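PDB 1LJ8: mannitol dehydrogenase from Pseudomonas fluorescens, which probably oxidises mannitol at its second carbon to fructose in a reversible reaction, using NAD as the hydride acceptor. Local coordinates for residues Q27-G33 and I124-T130; A183-M187 and H221-P225; L309-K313 and V481-L485. One frame throughout, in Å; residues are numbered along the deposited sequence.

Contact 1 (Q27-G33 and I124-T130). With NAD (nicotinamide-adenine-dinucleotide), chain B.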
# COMPACT_ATOMS: atom_id res chain seq x y z
N GLN A 27 22.98 8.62 -5.68
CA GLN A 27 22.00 7.89 -4.85
C GLN A 27 22.14 8.03 -3.36
O GLN A 27 23.24 8.05 -2.82
CB GLN A 27 22.06 6.40 -5.20
CG GLN A 27 21.62 6.11 -6.65
CD GLN A 27 21.99 4.72 -7.09
OE1 GLN A 27 22.62 3.97 -6.34
NE2 GLN A 27 21.62 4.38 -8.30
N GLY A 28 20.98 8.13 -2.70
CA GLY A 28 20.96 8.21 -1.25
C GLY A 28 19.87 7.36 -0.65
O GLY A 28 19.84 7.14 0.58
N ILE A 29 18.93 6.91 -1.49
CA ILE A 29 17.84 6.06 -1.01
C ILE A 29 17.80 4.77 -1.80
O ILE A 29 17.97 4.80 -3.03
CB ILE A 29 16.48 6.79 -1.25
CG1 ILE A 29 16.45 8.10 -0.45
CG2 ILE A 29 15.27 5.86 -0.94
CD1 ILE A 29 15.30 9.07 -0.93
N ALA A 30 17.62 3.64 -1.10
CA ALA A 30 17.40 2.35 -1.77
C ALA A 30 15.93 2.02 -1.45
O ALA A 30 15.54 1.90 -0.26
CB ALA A 30 18.31 1.25 -1.23
N HIS A 31 15.12 1.89 -2.50
CA HIS A 31 13.70 1.60 -2.29
C HIS A 31 13.30 0.19 -2.63
O HIS A 31 13.41 -0.22 -3.79
CB HIS A 31 12.80 2.50 -3.13
CG HIS A 31 11.36 2.31 -2.80
ND1 HIS A 31 10.81 2.80 -1.63
CD2 HIS A 31 10.41 1.52 -3.37
CE1 HIS A 31 9.57 2.33 -1.51
NE2 HIS A 31 9.31 1.55 -2.55
N ILE A 32 12.80 -0.54 -1.64
CA ILE A 32 12.38 -1.91 -1.90
C ILE A 32 10.89 -1.96 -2.26
O ILE A 32 10.01 -1.57 -1.46
CB ILE A 32 12.65 -2.82 -0.69
CG1 ILE A 32 14.14 -2.71 -0.30
CG2 ILE A 32 12.27 -4.30 -1.05
CD1 ILE A 32 14.51 -3.57 0.95
N GLY A 33 10.61 -2.49 -3.46
CA GLY A 33 9.23 -2.59 -3.93
C GLY A 33 8.90 -1.45 -4.88
O GLY A 33 8.04 -0.62 -4.59
N ILE A 124 24.09 5.30 0.59
CA ILE A 124 22.69 4.91 0.84
C ILE A 124 22.44 5.15 2.32
O ILE A 124 22.97 4.46 3.19
CB ILE A 124 22.42 3.43 0.47
CG1 ILE A 124 22.67 3.26 -1.04
CG2 ILE A 124 21.00 3.00 0.91
CD1 ILE A 124 21.71 4.11 -1.90
N ARG A 125 21.57 6.12 2.58
CA ARG A 125 21.28 6.55 3.96
C ARG A 125 19.86 6.27 4.44
O ARG A 125 19.58 6.40 5.63
CB ARG A 125 21.58 8.06 4.11
CG ARG A 125 23.10 8.41 4.08
CD ARG A 125 23.34 9.82 3.50
NE ARG A 125 23.28 9.76 2.05
CZ ARG A 125 23.17 10.80 1.21
NH1 ARG A 125 23.09 12.04 1.67
NH2 ARG A 125 23.20 10.58 -0.10
N ILE A 126 19.00 5.89 3.50
CA ILE A 126 17.62 5.52 3.83
C ILE A 126 17.27 4.31 2.98
O ILE A 126 17.58 4.30 1.76
CB ILE A 126 16.60 6.64 3.44
CG1 ILE A 126 16.77 7.86 4.36
CG2 ILE A 126 15.15 6.10 3.57
CD1 ILE A 126 16.10 9.12 3.76
N VAL A 127 16.68 3.28 3.60
CA VAL A 127 16.13 2.11 2.87
C VAL A 127 14.60 2.30 3.09
O VAL A 127 14.10 2.20 4.22
CB VAL A 127 16.58 0.75 3.46
CG1 VAL A 127 15.84 -0.43 2.72
CG2 VAL A 127 18.10 0.59 3.22
N SER A 128 13.88 2.60 2.01
CA SER A 128 12.45 2.80 2.09
C SER A 128 11.71 1.57 1.57
O SER A 128 12.24 0.77 0.79
CB SER A 128 12.03 4.06 1.34
OG SER A 128 12.56 4.04 0.02
N LEU A 129 10.45 1.45 2.00
CA LEU A 129 9.65 0.29 1.65
C LEU A 129 8.23 0.50 1.14
O LEU A 129 7.48 1.30 1.71
CB LEU A 129 9.48 -0.61 2.92
CG LEU A 129 10.69 -0.94 3.84
CD1 LEU A 129 10.22 -1.64 5.16
CD2 LEU A 129 11.68 -1.84 3.04
N THR A 130 7.88 -0.19 0.04
CA THR A 130 6.44 -0.35 -0.27
C THR A 130 6.41 -1.86 -0.61
O THR A 130 6.46 -2.27 -1.78
CB THR A 130 5.85 0.49 -1.43
OG1 THR A 130 6.65 0.36 -2.59
CG2 THR A 130 5.78 1.99 -1.01
PA NAD B . 2.28 -2.57 -6.97
O1A NAD B . 1.56 -3.81 -7.16
O2A NAD B . 2.50 -1.58 -8.06
O5B NAD B . 3.74 -2.86 -6.39
C5B NAD B . 3.89 -3.68 -5.19
C4B NAD B . 5.43 -3.80 -5.13
O4B NAD B . 5.74 -4.58 -3.90
C3B NAD B . 6.10 -4.66 -6.25
O3B NAD B . 7.38 -4.06 -6.51
C2B NAD B . 6.21 -6.05 -5.60
O2B NAD B . 7.20 -6.87 -6.19
C1B NAD B . 6.60 -5.67 -4.18
N9A NAD B . 6.36 -6.67 -3.19
C8A NAD B . 5.24 -7.44 -2.92
N7A NAD B . 5.41 -8.22 -1.88
C5A NAD B . 6.71 -7.95 -1.46
C6A NAD B . 7.42 -8.49 -0.38
N6A NAD B . 6.96 -9.39 0.49
N1A NAD B . 8.72 -8.06 -0.19
C2A NAD B . 9.31 -7.11 -1.03
N3A NAD B . 8.61 -6.55 -2.09
C4A NAD B . 7.31 -7.02 -2.26
O3 NAD B . 1.56 -1.86 -5.74
PN NAD B . 1.46 -0.31 -5.32
O1N NAD B . 0.22 0.25 -5.88
O2N NAD B . 2.73 0.32 -5.69
O5D NAD B . 1.23 -0.40 -3.76
C5D NAD B . 2.31 -0.90 -2.98
C4D NAD B . 2.00 -0.51 -1.60
O4D NAD B . 2.11 0.90 -1.34
C3D NAD B . 0.61 -0.94 -0.99
O3D NAD B . 0.57 -2.32 -0.65
C2D NAD B . 0.41 0.04 0.14
O2D NAD B . 0.98 -0.44 1.35
C1D NAD B . 1.11 1.32 -0.37
N1N NAD B . 0.20 2.33 -0.94
C2N NAD B . -0.42 2.23 -2.20
C3N NAD B . -1.31 3.21 -2.56
C7N NAD B . -2.03 3.10 -3.92
O7N NAD B . -2.97 3.88 -4.12
N7N NAD B . -1.70 2.17 -4.79
C4N NAD B . -1.64 4.32 -1.63
C5N NAD B . -0.95 4.39 -0.38
C6N NAD B . -0.02 3.39 -0.01

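Contact 2 (A183-M187 and H221-P225)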
# COMPACT_ATOMS: atom_id res chain seq x y z
N ALA A 183 24.49 3.13 10.31
CA ALA A 183 23.22 2.54 9.89
C ALA A 183 22.44 3.50 8.99
O ALA A 183 22.70 4.71 8.95
CB ALA A 183 22.36 2.25 11.13
N PHE A 184 21.49 2.94 8.25
CA PHE A 184 20.56 3.76 7.46
C PHE A 184 19.22 3.77 8.25
O PHE A 184 19.06 3.03 9.21
CB PHE A 184 20.31 3.14 6.07
CG PHE A 184 20.18 1.63 6.07
CD1 PHE A 184 19.08 0.99 6.67
CD2 PHE A 184 21.14 0.86 5.41
CE1 PHE A 184 18.93 -0.39 6.59
CE2 PHE A 184 21.01 -0.53 5.33
CZ PHE A 184 19.90 -1.14 5.92
N THR A 185 18.30 4.66 7.89
CA THR A 185 16.97 4.70 8.48
C THR A 185 16.14 3.74 7.61
O THR A 185 16.39 3.62 6.39
CB THR A 185 16.34 6.12 8.31
OG1 THR A 185 17.11 7.07 9.05
CG2 THR A 185 14.89 6.14 8.79
N VAL A 186 15.20 3.03 8.21
CA VAL A 186 14.29 2.17 7.44
C VAL A 186 12.95 2.92 7.49
O VAL A 186 12.36 3.14 8.56
CB VAL A 186 14.12 0.77 8.02
CG1 VAL A 186 13.22 -0.07 7.05
CG2 VAL A 186 15.48 0.08 8.07
N MSE A 187 12.50 3.31 6.30
CA MSE A 187 11.31 4.15 6.14
C MSE A 187 10.15 3.45 5.45
O MSE A 187 10.09 3.41 4.23
CB MSE A 187 11.76 5.41 5.33
CG MSE A 187 10.75 6.55 5.32
SE MSE A 187 11.33 8.06 4.22
CE MSE A 187 11.06 7.35 2.41
N HIS A 221 20.75 1.69 16.86
CA HIS A 221 21.30 2.52 15.78
C HIS A 221 20.39 2.81 14.59
O HIS A 221 20.67 3.71 13.79
CB HIS A 221 22.60 1.86 15.24
CG HIS A 221 23.68 1.75 16.28
ND1 HIS A 221 24.68 2.69 16.43
CD2 HIS A 221 23.89 0.83 17.25
CE1 HIS A 221 25.46 2.35 17.45
NE2 HIS A 221 25.00 1.23 17.96
N VAL A 222 19.31 2.04 14.45
CA VAL A 222 18.40 2.25 13.31
C VAL A 222 17.08 2.93 13.77
O VAL A 222 16.57 2.61 14.85
CB VAL A 222 18.06 0.87 12.67
CG1 VAL A 222 17.13 1.05 11.47
CG2 VAL A 222 19.36 0.17 12.20
N SER A 223 16.58 3.90 13.00
CA SER A 223 15.30 4.55 13.32
C SER A 223 14.23 4.03 12.31
O SER A 223 14.55 3.58 11.19
CB SER A 223 15.42 6.08 13.21
OG SER A 223 15.98 6.43 11.96
N PHE A 224 12.97 4.11 12.72
CA PHE A 224 11.83 3.55 11.98
C PHE A 224 10.68 4.54 12.09
O PHE A 224 9.73 4.31 12.81
CB PHE A 224 11.42 2.23 12.65
CG PHE A 224 12.54 1.21 12.71
CD1 PHE A 224 13.40 1.14 13.82
CD2 PHE A 224 12.71 0.28 11.68
CE1 PHE A 224 14.41 0.16 13.92
CE2 PHE A 224 13.73 -0.74 11.74
CZ PHE A 224 14.58 -0.79 12.89
N PRO A 225 10.78 5.65 11.35
CA PRO A 225 9.71 6.66 11.41
C PRO A 225 8.34 6.16 10.97
O PRO A 225 8.22 5.38 10.02
CB PRO A 225 10.24 7.80 10.51
CG PRO A 225 11.09 7.03 9.47
CD PRO A 225 11.82 6.00 10.37
O HOH W 1 9.56 3.16 9.05

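Contact 3 (L309-K313 and V481-L485)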
# COMPACT_ATOMS: atom_id res chain seq x y z
N LEU A 309 -18.27 -5.81 -2.53
CA LEU A 309 -19.65 -5.62 -2.94
C LEU A 309 -19.70 -5.07 -4.37
O LEU A 309 -20.55 -5.50 -5.16
CB LEU A 309 -20.36 -4.61 -2.03
CG LEU A 309 -20.58 -5.16 -0.62
CD1 LEU A 309 -21.01 -3.97 0.29
CD2 LEU A 309 -21.68 -6.24 -0.64
N GLY A 310 -18.80 -4.14 -4.69
CA GLY A 310 -18.80 -3.54 -6.03
C GLY A 310 -18.43 -4.55 -7.10
O GLY A 310 -19.05 -4.58 -8.17
N PHE A 311 -17.45 -5.39 -6.81
CA PHE A 311 -17.03 -6.39 -7.80
C PHE A 311 -18.19 -7.38 -8.02
O PHE A 311 -18.47 -7.79 -9.15
CB PHE A 311 -15.81 -7.15 -7.30
CG PHE A 311 -14.82 -7.48 -8.39
CD1 PHE A 311 -13.91 -6.51 -8.81
CD2 PHE A 311 -14.82 -8.73 -9.00
CE1 PHE A 311 -12.99 -6.79 -9.86
CE2 PHE A 311 -13.90 -9.04 -10.05
CZ PHE A 311 -12.99 -8.07 -10.47
N LEU A 312 -18.84 -7.79 -6.94
CA LEU A 312 -19.98 -8.71 -7.04
C LEU A 312 -21.11 -8.10 -7.86
O LEU A 312 -21.71 -8.80 -8.68
CB LEU A 312 -20.52 -9.03 -5.63
CG LEU A 312 -19.66 -10.03 -4.87
CD1 LEU A 312 -20.12 -9.99 -3.40
CD2 LEU A 312 -19.76 -11.48 -5.44
N LYS A 313 -21.38 -6.82 -7.66
CA LYS A 313 -22.44 -6.14 -8.38
C LYS A 313 -22.08 -6.03 -9.87
O LYS A 313 -22.97 -5.86 -10.73
CB LYS A 313 -22.67 -4.77 -7.78
CG LYS A 313 -23.78 -3.95 -8.42
CD LYS A 313 -25.16 -4.70 -8.39
CE LYS A 313 -26.22 -3.88 -9.16
NZ LYS A 313 -27.57 -4.57 -9.12
N VAL A 481 -26.48 -7.96 -4.08
CA VAL A 481 -25.88 -6.80 -3.41
C VAL A 481 -26.87 -5.63 -3.23
O VAL A 481 -27.01 -5.09 -2.13
CB VAL A 481 -24.67 -6.27 -4.27
CG1 VAL A 481 -24.15 -4.93 -3.72
CG2 VAL A 481 -23.57 -7.34 -4.31
N THR A 482 -27.57 -5.26 -4.30
CA THR A 482 -28.46 -4.10 -4.23
C THR A 482 -29.56 -4.25 -3.18
O THR A 482 -29.76 -3.37 -2.36
CB THR A 482 -29.07 -3.80 -5.60
OG1 THR A 482 -28.00 -3.43 -6.50
CG2 THR A 482 -30.08 -2.61 -5.51
N THR A 483 -30.26 -5.36 -3.22
CA THR A 483 -31.33 -5.57 -2.25
C THR A 483 -30.76 -5.67 -0.83
O THR A 483 -31.33 -5.15 0.12
CB THR A 483 -32.13 -6.82 -2.64
OG1 THR A 483 -32.90 -6.52 -3.82
CG2 THR A 483 -33.05 -7.26 -1.52
N THR A 484 -29.62 -6.32 -0.68
CA THR A 484 -29.01 -6.43 0.65
C THR A 484 -28.69 -5.04 1.22
O THR A 484 -28.93 -4.76 2.39
CB THR A 484 -27.75 -7.29 0.57
OG1 THR A 484 -28.13 -8.61 0.17
CG2 THR A 484 -27.02 -7.34 1.90
N LEU A 485 -28.11 -4.16 0.39
CA LEU A 485 -27.78 -2.82 0.85
C LEU A 485 -29.05 -2.06 1.18
O LEU A 485 -29.09 -1.34 2.15
CB LEU A 485 -26.98 -2.01 -0.20
CG LEU A 485 -25.49 -2.43 -0.28
CD1 LEU A 485 -24.80 -1.67 -1.41
CD2 LEU A 485 -24.79 -2.15 1.05
O HOH W 2 -27.67 -6.62 -6.85

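Contact 1 (Q27-G33 and I124-T130)
His31 spans two hydroxyls of segment 124-130 with both its ring nitrogens: ND1 makes a 2.7 Å hydrogen bond with OG of Ser128, and NE2 one of 2.9 Å with OG1 of Thr130. Placing CG anti to the backbone N (chi1 -174°) turns the imidazole edge to both oxygens. Bonds at both nitrogens fix the ring's rotation, and His38 stacks on it. Behind these side chains runs a parallel ladder. Ser128 gives its N-H to Ala30 O and takes that of Ile32 on its own O, while Thr130 N reaches Ile32 O at 2.9 Å in a nearly straight bond. At the opposite end Gly28 O accepts twice, from Arg125 N at 2.8 Å and from Ile126 N. Packing follows the sheet faces: Ile29 and Ile126 share the His31 side, and on the reverse CD1 of Ile32 meets Leu129 CD2 at 3.9 Å and Val127 CG1. Gly33 and Thr130, just beyond the C-terminal ends of the strands, belong to the NAD pocket, where Thr130 O comes within 3.2 Å of ribose O4B. As in other Rossmann domains, the cofactor sits at the C-terminal edge of the parallel sheet, and the His31 bridge ties together the two strand ends that meet it.

Contact 2 (A183-M187 and H221-P225)
Val186 donates its N-H to Ser223 O, 3.1 Å away and nearly straight at 165°, the one direct backbone hydrogen bond between these two lengths of chain. Beyond it the backbones diverge, and a water takes over, donating to Val186 O and to Pro225 O, each at 2.8 Å. Apolar groups fill the space beside the bond. CG2 of Val186, anti to the carbonyl carbon, meets CG1 of Val222 at 3.9 Å, while its CB lies against CD2 and CE2 of the Phe224 ring. On the other side of the chain, Thr185 CG2 presses unusually close to Pro225 CD, at 3.5 Å, and Met187, here selenomethionine, brings CG to the same proline ring. Ala183 CB rests against His221 O and Val222 CG2. Phe184 O, 3.6 Å from Val222 CG1, is buried without a polar partner. A second shell holds the hydroxyls: Thr185 OG1 bonds to Val271 N, and Ser223 OG to Lys269 O. Strand 185-188 is the outermost of its sheet, hydrogen-bonded on its inner side to strand 126-129; segment 221-225, leaving helix 212-221 on the way to strand 227-230, runs along its outer side, with Phe224 set against helix 195-210 and Phe184 against helix 165-178.

Contact 3 (L309-K313 and V481-L485)
Val481 sits at the centre of the packing, with both methyls against the last turn of helix 289-313. Its CG2 lies 3.7 Å from Leu312 CB and 3.6 Å from Leu309 O, a carbonyl already used by the helical bond from Lys313 N. CG1, anti to the backbone N (chi1 171°), reaches the Leu309 side chain, with CD2 at 4.2 Å. Leu309 then extends the apolar patch with CD1, which approaches Leu485 CD2 one turn further along at 4.3 Å. The side nearer solvent is polar and sparser. Lys313 leaves its helix with CG anti to the backbone N, bends at chi2 (58°) and then runs straight, carrying NZ to a 2.9 Å hydrogen bond with Thr482 OG1. A water accepts from the same NZ at 3.1 Å and from Thr482 N at 2.9 Å. That amide lies at a kink where it lacks its bond to the preceding turn, and the water supplies an acceptor. With a leucine in place of Lys313, Thr482 OG1 would probably lose this ammonium donor and the water one of its anchors. The contact joins helix 289-313 to helix 463-488 in the mostly helical C-terminal part of the protein. The N-to-C directions of the two segments are 135° apart, with the axes 10.7 Å from each other, a separation bridged by side chains; Phe327 of helix 325-339 touches Leu309 and Val481, while Leu405 of helix 401-413 packs on Leu309 and Leu485.

How the contacts relate
Contacts 1 and 2 are successive steps across one sheet: strand 126-129, second member of contact 1, is hydrogen-bonded in turn to strand 185-188, first member of contact 2, and their centres lie 11 Å apart. Backbone bonding thins outward, from a full parallel ladder to a single direct backbone bond and a shared water where a loop replaces a strand. Contact 3 stands about 41 Å from contact 1, between centres, on the other side of the chain's centre in a mostly helical region, and joins its helices mainly through side chains. All three are largely buried, but contact 1 alone reaches NAD, whereas contact 3 lies far from the cofactor and has a partly exposed lysine at its margin.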